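Local coordinates for protein cellulose 1,4-beta-cellobiosidase (Thermobifida fusca, PDB 4JJJ) that probably hydrolyses cellulose to release cellobiose, this chain being the family 48 glycoside hydrolase catalytic domain of a longer enzyme that also carries a carbohydrate-binding module, at residues E185-P190 / L562-G567; Y495-G500 / I541-Q546. The protein carries 1 engineered substitution. All blocks are in the same frame, centred on the assembly; numbering follows the deposited sequence.

Interaction 1 of 2, residues E185-P190 / L562-G567; sequences ETIPHP and LYVPPG. With CA (calcium ion), chain E.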
ATOM      1  N   GLU A 185     -14.601  10.046  -2.340  1.00  6.35           N
ATOM      2  CA  GLU A 185     -15.786  10.002  -1.447  1.00  6.42           C
ATOM      3  C   GLU A 185     -15.471  10.017   0.005  1.00  6.79           C
ATOM      4  O   GLU A 185     -16.351   9.828   0.810  1.00  6.35           O
ATOM      5  CB  GLU A 185     -16.642   8.793  -1.836  1.00  7.36           C
ATOM      6  CG  GLU A 185     -17.276   8.872  -3.252  1.00  8.19           C
ATOM      7  CD  GLU A 185     -17.804   7.585  -3.762  1.00  9.69           C
ATOM      8  OE1 GLU A 185     -17.121   6.578  -3.636  1.00  9.45           O
ATOM      9  OE2 GLU A 185     -18.884   7.522  -4.338  1.00  8.25           O
ATOM     10  N   THR A 186     -14.204  10.282   0.389  1.00  5.61           N
ATOM     11  CA  THR A 186     -13.760  10.282   1.778  1.00  6.19           C
ATOM     12  C   THR A 186     -13.892  11.701   2.367  1.00  6.54           C
ATOM     13  O   THR A 186     -13.993  12.701   1.641  1.00  6.70           O
ATOM     14  CB  THR A 186     -12.246   9.948   1.864  1.00  6.51           C
ATOM     15  OG1 THR A 186     -11.542  10.968   1.062  1.00  7.12           O
ATOM     16  CG2 THR A 186     -12.008   8.534   1.308  1.00  6.76           C
ATOM     17  N   ILE A 187     -13.843  11.767   3.679  1.00  6.41           N
ATOM     18  CA  ILE A 187     -13.732  13.022   4.428  1.00  6.29           C
ATOM     19  C   ILE A 187     -12.365  12.917   5.176  1.00  6.23           C
ATOM     20  O   ILE A 187     -12.217  12.210   6.179  1.00  6.28           O
ATOM     21  CB  ILE A 187     -14.927  13.257   5.397  1.00  6.52           C
ATOM     22  CG1 ILE A 187     -16.226  13.271   4.590  1.00  6.66           C
ATOM     23  CG2 ILE A 187     -14.635  14.493   6.216  1.00  6.40           C
ATOM     24  CD1 ILE A 187     -17.436  13.132   5.463  1.00  7.52           C
ATOM     25  N   PRO A 188     -11.321  13.629   4.628  1.00  6.46           N
ATOM     26  CA  PRO A 188     -10.048  13.631   5.299  1.00  6.40           C
ATOM     27  C   PRO A 188     -10.149  14.155   6.732  1.00  6.64           C
ATOM     28  O   PRO A 188     -10.830  15.143   6.974  1.00  8.17           O
ATOM     29  CB  PRO A 188      -9.112  14.475   4.403  1.00  6.41           C
ATOM     30  CG  PRO A 188      -9.817  14.414   3.054  1.00  6.45           C
ATOM     31  CD  PRO A 188     -11.323  14.494   3.432  1.00  6.55           C
ATOM     32  N   HIS A 189      -9.404  13.512   7.577  1.00  6.86           N
ATOM     33  CA  HIS A 189      -9.471  13.761   9.015  1.00  6.35           C
ATOM     34  C   HIS A 189      -8.162  13.488   9.732  1.00  7.25           C
ATOM     35  O   HIS A 189      -7.250  12.781   9.243  1.00  6.36           O
ATOM     36  CB  HIS A 189     -10.617  12.942   9.602  1.00  6.38           C
ATOM     37  CG  HIS A 189     -10.479  11.471   9.405  1.00  6.31           C
ATOM     38  ND1 HIS A 189     -10.877  10.802   8.266  1.00  5.56           N
ATOM     39  CD2 HIS A 189      -9.887  10.561  10.178  1.00  6.18           C
ATOM     40  CE1 HIS A 189     -10.580   9.519   8.377  1.00  5.54           C
ATOM     41  NE2 HIS A 189     -10.004   9.334   9.536  1.00  6.31           N
ATOM     42  N   PRO A 190      -8.014  14.076  10.935  1.00  6.85           N
ATOM     43  CA  PRO A 190      -6.754  13.889  11.673  1.00  7.35           C
ATOM     44  C   PRO A 190      -6.738  12.481  12.342  1.00  7.00           C
ATOM     45  O   PRO A 190      -7.767  11.995  12.917  1.00  7.13           O
ATOM     46  CB  PRO A 190      -6.847  14.916  12.798  1.00  7.85           C
ATOM     47  CG  PRO A 190      -8.305  15.121  12.992  1.00  7.74           C
ATOM     48  CD  PRO A 190      -8.951  14.990  11.653  1.00  7.80           C
ATOM     49  N   LEU A 562     -20.126  12.313  -2.444  1.00  9.26           N
ATOM     50  CA  LEU A 562     -19.723  12.497  -1.048  1.00  8.83           C
ATOM     51  C   LEU A 562     -20.894  12.447  -0.117  1.00 10.94           C
ATOM     52  O   LEU A 562     -21.809  13.304  -0.197  1.00 11.77           O
ATOM     53  CB  LEU A 562     -19.015  13.853  -0.908  1.00  8.47           C
ATOM     54  CG  LEU A 562     -18.587  14.190   0.506  1.00  8.88           C
ATOM     55  CD1 LEU A 562     -17.789  13.080   1.190  1.00  8.30           C
ATOM     56  CD2 LEU A 562     -17.920  15.505   0.498  1.00  9.76           C
ATOM     57  N   TYR A 563     -20.969  11.373   0.677  1.00  9.26           N
ATOM     58  CA  TYR A 563     -21.975  11.276   1.717  1.00  9.56           C
ATOM     59  C   TYR A 563     -21.590  11.983   2.987  1.00  9.31           C
ATOM     60  O   TYR A 563     -20.495  11.823   3.500  1.00  7.32           O
ATOM     61  CB  TYR A 563     -22.271   9.773   2.023  1.00  9.76           C
ATOM     62  CG  TYR A 563     -23.355   9.532   3.070  1.00  8.95           C
ATOM     63  CD1 TYR A 563     -24.653   9.758   2.686  1.00 10.38           C
ATOM     64  CD2 TYR A 563     -23.054   9.215   4.363  1.00  9.41           C
ATOM     65  CE1 TYR A 563     -25.678   9.567   3.604  1.00  9.88           C
ATOM     66  CE2 TYR A 563     -24.070   9.001   5.316  1.00 10.01           C
ATOM     67  CZ  TYR A 563     -25.374   9.253   4.898  1.00 10.42           C
ATOM     68  OH  TYR A 563     -26.383   9.061   5.789  1.00 10.46           O
ATOM     69  N   VAL A 564     -22.582  12.716   3.629  1.00  8.80           N
ATOM     70  CA  VAL A 564     -22.483  13.246   4.935  1.00  8.50           C
ATOM     71  C   VAL A 564     -23.854  12.859   5.622  1.00  9.19           C
ATOM     72  O   VAL A 564     -24.839  13.044   4.941  1.00 11.65           O
ATOM     73  CB  VAL A 564     -22.282  14.780   4.880  1.00  9.15           C
ATOM     74  CG1 VAL A 564     -22.229  15.331   6.239  1.00  9.89           C
ATOM     75  CG2 VAL A 564     -21.005  15.131   4.109  1.00 10.32           C
ATOM     76  N   PRO A 565     -23.817  12.387   6.866  1.00 10.57           N
ATOM     77  CA  PRO A 565     -25.101  12.080   7.580  1.00 10.93           C
ATOM     78  C   PRO A 565     -26.043  13.276   7.681  1.00 12.83           C
ATOM     79  O   PRO A 565     -25.614  14.359   7.892  1.00 12.75           O
ATOM     80  CB  PRO A 565     -24.679  11.609   8.940  1.00 11.22           C
ATOM     81  CG  PRO A 565     -23.230  11.158   8.759  1.00 11.00           C
ATOM     82  CD  PRO A 565     -22.686  12.088   7.749  1.00  9.51           C
ATOM     83  N   PRO A 566     -27.327  12.989   7.490  1.00 14.50           N
ATOM     84  CA  PRO A 566     -28.340  14.070   7.650  1.00 15.80           C
ATOM     85  C   PRO A 566     -28.149  14.600   9.043  1.00 14.58           C
ATOM     86  O   PRO A 566     -27.853  13.860  10.004  1.00 17.63           O
ATOM     87  CB  PRO A 566     -29.635  13.326   7.602  1.00 16.44           C
ATOM     88  CG  PRO A 566     -29.389  12.104   6.806  1.00 18.64           C
ATOM     89  CD  PRO A 566     -27.934  11.710   7.090  1.00 17.49           C
ATOM     90  N   GLY A 567     -28.237  15.900   9.161  1.00 17.99           N
ATOM     91  CA  GLY A 567     -28.070  16.512  10.472  1.00 16.93           C
ATOM     92  C   GLY A 567     -26.659  16.750  10.948  1.00 18.29           C
ATOM     93  O   GLY A 567     -26.426  17.461  11.948  1.00 19.24           O
TER
HETATM   94 CA    CA E 704     -18.611   4.924  -4.469  1.00  8.03          CA
HETATM   95  O   HOH W   1     -19.108   9.185   0.733  1.00  8.81           O
HETATM   96  O   HOH W   2     -19.482   2.712  -5.286  1.00  8.78           O
HETATM   97  O   HOH W   3     -20.525   5.053  -3.125  1.00  8.96           O

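Interaction 2 of 2, residues Y495-G500 / I541-Q546; sequences YSQDVG and IATPEQ. With BGC (beta-D-glucopyranose), chain B; GLC (alpha-D-glucopyranose), chain C.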
ATOM      1  N   TYR A 495      -4.174   0.045 -22.133  1.00  8.08           N
ATOM      2  CA  TYR A 495      -2.708   0.156 -22.126  1.00  7.49           C
ATOM      3  C   TYR A 495      -2.314   1.565 -21.770  1.00  7.86           C
ATOM      4  O   TYR A 495      -3.113   2.466 -21.831  1.00 10.13           O
ATOM      5  CB  TYR A 495      -2.098  -0.278 -23.491  1.00  7.60           C
ATOM      6  CG  TYR A 495      -2.459  -1.689 -23.845  1.00  8.15           C
ATOM      7  CD1 TYR A 495      -1.594  -2.754 -23.594  1.00  7.58           C
ATOM      8  CD2 TYR A 495      -3.721  -2.000 -24.442  1.00  7.80           C
ATOM      9  CE1 TYR A 495      -1.942  -4.059 -23.919  1.00  8.40           C
ATOM     10  CE2 TYR A 495      -4.066  -3.325 -24.748  1.00  8.10           C
ATOM     11  CZ  TYR A 495      -3.128  -4.338 -24.479  1.00  7.96           C
ATOM     12  OH  TYR A 495      -3.413  -5.657 -24.774  1.00  9.27           O
ATOM     13  N   SER A 496      -1.070   1.751 -21.321  1.00  6.85           N
ATOM     14  CA  SER A 496      -0.547   3.071 -20.933  1.00  7.07           C
ATOM     15  C   SER A 496       0.952   3.142 -21.223  1.00  7.42           C
ATOM     16  O   SER A 496       1.568   2.185 -21.648  1.00  7.46           O
ATOM     17  CB  SER A 496      -0.786   3.286 -19.455  1.00  7.91           C
ATOM     18  OG  SER A 496       0.235   2.699 -18.763  1.00 10.32           O
ATOM     19  N   GLN A 497       1.493   4.310 -20.893  1.00  7.58           N
ATOM     20  CA  GLN A 497       2.923   4.528 -20.783  1.00  7.02           C
ATOM     21  C   GLN A 497       3.383   4.814 -19.299  1.00  6.46           C
ATOM     22  O   GLN A 497       4.314   5.563 -19.038  1.00  6.39           O
ATOM     23  CB  GLN A 497       3.331   5.700 -21.693  1.00  7.40           C
ATOM     24  CG  GLN A 497       3.138   5.366 -23.172  1.00  8.81           C
ATOM     25  CD  GLN A 497       3.849   6.360 -24.038  1.00 10.21           C
ATOM     26  OE1 GLN A 497       3.728   7.565 -23.826  1.00  9.87           O
ATOM     27  NE2 GLN A 497       4.560   5.884 -25.041  1.00  9.21           N
ATOM     28  N   ASP A 498       2.657   4.234 -18.369  1.00  5.81           N
ATOM     29  CA  ASP A 498       2.921   4.486 -16.949  1.00  5.51           C
ATOM     30  C   ASP A 498       4.359   4.058 -16.666  1.00  5.60           C
ATOM     31  O   ASP A 498       4.665   2.912 -16.758  1.00  5.83           O
ATOM     32  CB  ASP A 498       1.896   3.741 -16.129  1.00  5.40           C
ATOM     33  CG  ASP A 498       2.032   3.933 -14.698  1.00  5.98           C
ATOM     34  OD1 ASP A 498       3.162   3.905 -14.166  1.00  5.76           O
ATOM     35  OD2 ASP A 498       0.977   4.006 -13.978  1.00  6.88           O
ATOM     36  N   VAL A 499       5.141   5.026 -16.240  1.00  5.29           N
ATOM     37  CA  VAL A 499       6.606   4.776 -16.185  1.00  5.41           C
ATOM     38  C   VAL A 499       6.944   3.893 -14.968  1.00  5.26           C
ATOM     39  O   VAL A 499       7.960   3.201 -14.993  1.00  5.57           O
ATOM     40  CB  VAL A 499       7.455   6.042 -16.246  1.00  5.50           C
ATOM     41  CG1 VAL A 499       7.170   6.763 -17.586  1.00  5.77           C
ATOM     42  CG2 VAL A 499       7.198   6.959 -15.051  1.00  5.80           C
ATOM     43  N   GLY A 500       6.141   4.003 -13.914  1.00  5.67           N
ATOM     44  CA  GLY A 500       6.340   3.212 -12.691  1.00  4.85           C
ATOM     45  C   GLY A 500       6.081   1.740 -13.005  1.00  4.81           C
ATOM     46  O   GLY A 500       6.863   0.822 -12.657  1.00  4.94           O
ATOM     47  N   ILE A 541      11.789  11.110 -15.535  1.00  5.97           N
ATOM     48  CA  ILE A 541      11.322  10.467 -16.779  1.00  6.09           C
ATOM     49  C   ILE A 541       9.782  10.470 -16.703  1.00  7.00           C
ATOM     50  O   ILE A 541       9.243  10.027 -15.703  1.00  7.15           O
ATOM     51  CB  ILE A 541      11.914   9.058 -16.872  1.00  6.81           C
ATOM     52  CG1 ILE A 541      13.334   9.099 -17.357  1.00  7.15           C
ATOM     53  CG2 ILE A 541      11.104   8.151 -17.720  1.00  7.46           C
ATOM     54  CD1 ILE A 541      14.184   7.851 -17.082  1.00  7.64           C
ATOM     55  N   ALA A 542       9.107  10.897 -17.765  1.00  7.27           N
ATOM     56  CA  ALA A 542       7.659  11.056 -17.708  1.00  6.53           C
ATOM     57  C   ALA A 542       7.088  10.958 -19.033  1.00  6.85           C
ATOM     58  O   ALA A 542       7.746  11.222 -20.045  1.00  7.90           O
ATOM     59  CB  ALA A 542       7.308  12.373 -17.083  1.00  6.50           C
ATOM     60  N   THR A 543       5.828  10.534 -19.061  1.00  6.85           N
ATOM     61  CA  THR A 543       5.053  10.333 -20.287  1.00  7.23           C
ATOM     62  C   THR A 543       3.639  10.921 -20.107  1.00  7.34           C
ATOM     63  O   THR A 543       3.192  11.163 -19.022  1.00  6.76           O
ATOM     64  CB  THR A 543       4.852   8.806 -20.566  1.00  6.90           C
ATOM     65  OG1 THR A 543       4.290   8.195 -19.385  1.00  7.57           O
ATOM     66  CG2 THR A 543       6.206   8.167 -20.906  1.00  8.14           C
ATOM     67  N   PRO A 544       2.996  11.300 -21.219  1.00  7.64           N
ATOM     68  CA  PRO A 544       1.641  11.828 -21.068  1.00  8.76           C
ATOM     69  C   PRO A 544       0.582  10.935 -20.485  1.00  8.97           C
ATOM     70  O   PRO A 544       0.490   9.767 -20.793  1.00  9.45           O
ATOM     71  CB  PRO A 544       1.221  12.141 -22.567  1.00  8.84           C
ATOM     72  CG  PRO A 544       2.508  12.018 -23.356  1.00  8.59           C
ATOM     73  CD  PRO A 544       3.400  11.104 -22.617  1.00  8.04           C
ATOM     74  N   GLU A 545      -0.224  11.510 -19.580  1.00  8.90           N
ATOM     75  CA  GLU A 545      -1.425  10.818 -19.080  1.00  8.77           C
ATOM     76  C   GLU A 545      -2.577  11.840 -19.045  1.00  7.69           C
ATOM     77  O   GLU A 545      -2.340  13.056 -18.984  1.00  8.15           O
ATOM     78  CB  GLU A 545      -1.171  10.084 -17.787  1.00 10.79           C
ATOM     79  CG  GLU A 545      -1.105  10.875 -16.616  1.00 11.05           C
ATOM     80  CD  GLU A 545      -0.876  10.118 -15.300  1.00  9.75           C
ATOM     81  OE1 GLU A 545       0.315   9.846 -15.195  1.00  8.41           O
ATOM     82  OE2 GLU A 545      -1.755   9.903 -14.405  1.00 10.39           O
ATOM     83  N   GLN A 546      -3.783  11.314 -19.062  1.00  9.74           N
ATOM     84  CA  GLN A 546      -4.981  12.165 -19.128  1.00  9.94           C
ATOM     85  C   GLN A 546      -6.032  11.672 -18.127  1.00 10.98           C
ATOM     86  O   GLN A 546      -6.941  10.902 -18.487  1.00 11.46           O
ATOM     87  CB  GLN A 546      -5.477  12.232 -20.562  1.00 11.83           C
ATOM     88  CG  GLN A 546      -6.616  13.203 -20.742  1.00 14.04           C
ATOM     89  CD  GLN A 546      -7.090  13.236 -22.198  1.00 16.02           C
ATOM     90  OE1 GLN A 546      -7.337  12.164 -22.775  1.00 18.24           O
ATOM     91  NE2 GLN A 546      -7.229  14.436 -22.794  1.00 17.61           N
TER
HETATM   92  C2  BGC B   1      -3.805   3.646 -11.630  0.50  5.92           C
HETATM   93  C3  BGC B   1      -3.556   4.059 -10.184  0.50  5.25           C
HETATM   94  C4  BGC B   1      -2.071   4.415  -9.967  0.50  4.54           C
HETATM   95  C5  BGC B   1      -1.450   5.331 -11.039  0.50  4.76           C
HETATM   96  C6  BGC B   1       0.079   5.386 -10.981  0.50  4.76           C
HETATM   97  C1  BGC B   1      -3.198   4.640 -12.592  0.50  6.37           C
HETATM   98  O1  BGC B   1      -3.427   4.109 -13.939  0.50  9.23           O
HETATM   99  O2  BGC B   1      -5.265   3.573 -11.743  0.50  5.66           O
HETATM  100  O3  BGC B   1      -3.946   3.018  -9.282  0.50  5.82           O
HETATM  101  O4  BGC B   1      -1.854   5.052  -8.706  0.50  3.63           O
HETATM  102  O5  BGC B   1      -1.787   4.855 -12.342  0.50  5.70           O
HETATM  103  O6  BGC B   1       0.684   4.152 -11.275  0.50  4.84           O
HETATM  104  C1  GLC C   1      -3.071   5.079 -12.652  0.50 13.96           C
HETATM  105  C2  GLC C   1      -3.797   4.146 -11.770  0.50 13.76           C
HETATM  106  C3  GLC C   1      -3.548   4.501 -10.280  0.50 13.44           C
HETATM  107  C4  GLC C   1      -2.046   4.526  -9.975  0.50 11.25           C
HETATM  108  C5  GLC C   1      -1.405   5.448 -11.016  0.50 11.33           C
HETATM  109  C6  GLC C   1       0.092   5.538 -10.968  0.50 11.62           C
HETATM  110  O1  GLC C   1      -3.649   6.284 -12.339  0.50 14.06           O
HETATM  111  O2  GLC C   1      -5.265   4.349 -11.966  0.50 14.86           O
HETATM  112  O3  GLC C   1      -4.264   3.637  -9.414  0.50 14.63           O
HETATM  113  O4  GLC C   1      -1.826   5.116  -8.676  0.50  9.67           O
HETATM  114  O5  GLC C   1      -1.699   4.985 -12.335  0.50 12.92           O
HETATM  115  O6  GLC C   1       0.617   4.291 -11.259  0.50 12.02           O
HETATM  116  O   HOH W   4       1.114   8.232 -23.095  1.00 14.04           O
HETATM  117  O   HOH W   5      -0.135   6.763 -19.947  0.70 15.62           O

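Interaction 1 of 2, residues E185-P190 / L562-G567
Leu562 lays its CD1 methyl against the 185-190 backbone and the side chain of Ile187, with Leu562 CD1 lying 3.7 Å from Ile187 CG1 and 3.6 Å from the carbonyl oxygen of Glu185. The two side chains cross at about a right angle, and CD1 is the branch of the leucine that does the touching. With CG anti to the backbone N (chi1 178°) and the second torsion near 51°, CD1 is the methyl brought across to the other segment. Ile187 answers with its longer arm: CD1 ends 4.3 Å from Val564 CG2, beside the Tyr563 carbonyl. Branched aliphatic residues suit this buried seam between two irregular segments, where each can fill space beside backbone carbonyls.

The polar link is indirect. One water donates to Glu185 O and accepts from Tyr563 N, 2.9 Å away; Arg177 also bonds both Glu185 O and Tyr563 O, so the two carbonyls share a cationic partner.

The extended Glu185 side chain grips the calcium ion with both carboxylate oxygens, OE1 at 2.4 Å and OE2 at 2.6 Å. Ser182 N also donates to OE1 and Gly561 N to OE2, while the backbone carbonyl oxygen of Arg180, the carboxylates of Asp408 and Glu560, and two waters complete a carboxylate-rich calcium site that joins loops of the catalytic domain far apart in sequence.

Interaction 2 of 2, residues Y495-G500 / I541-Q546
Thr543 reaches across to Gln497 where the 495-500 segment turns from a strand into a helix, through an ST turn and a helix N-cap, in the (α/α)6 barrel of family 48.

Hydrogen bonds come first. Thr543 OG1 donates to Gln497 O over 2.7 Å, standing above the carbonyl plane, 50° out of it. The hydroxyl gets there because it lies between the backbone N and carbonyl carbon (chi1 53°). Within the turn, Ser496 OG accepts from Asp498 N, a short hydroxyl suited to closing so tight a loop. Two waters add to the bridge: one donates to both Gln497 OE1 and Pro544 O, while the other accepts from Gln497 N and donates to Pro544 O. The amide nitrogen of Gln497 turns instead to the carbonyls of Phe463 and Gln461.

Apolar packing lies alongside. Val499 and Thr543 slide past each other in opposite directions, with Val499 CG1 3.7 Å from Thr543 CG2, and the same valine methyl meets Ile541 CG2 at 4.2 Å; helix 620-637 covers this patch through Ile626. With an alanine here in place of Thr543, the hydroxyl and CG2 are gone, and Gln497 O is likely to be left without this donor while a gap opens beside Val499 CG1.

Sugar binding and capping share one carboxylate. Asp498 OD1 accepts from Val501 N and, weakly, from Gly500 N at the start of the helix, which orients the group, and OD2 of Asp498 lies 2.7 Å from O6 of the sugar modelled as beta-D-glucopyranose and 2.8 Å from O6 of the alpha anomer that overlaps it.

How the interactions relate
Both interactions hold the long loop region between helix 519-533 and strand 570-571 to earlier parts of the catalytic domain, at separate places: their centres lie about 32 Å apart and their nearest atoms about 18 Å. Interaction 1 is buried, joining segments far apart in sequence, and relies on aliphatic contacts and water beside a calcium site. Interaction 2 spans a much shorter sequence distance, is only partly buried, and adds a direct hydroxyl-to-carbonyl bond to its water bridges. Each bears an acidic residue, but with a different task: Glu185 binds metal, whereas Asp498 caps a helix and lines a glycan pocket.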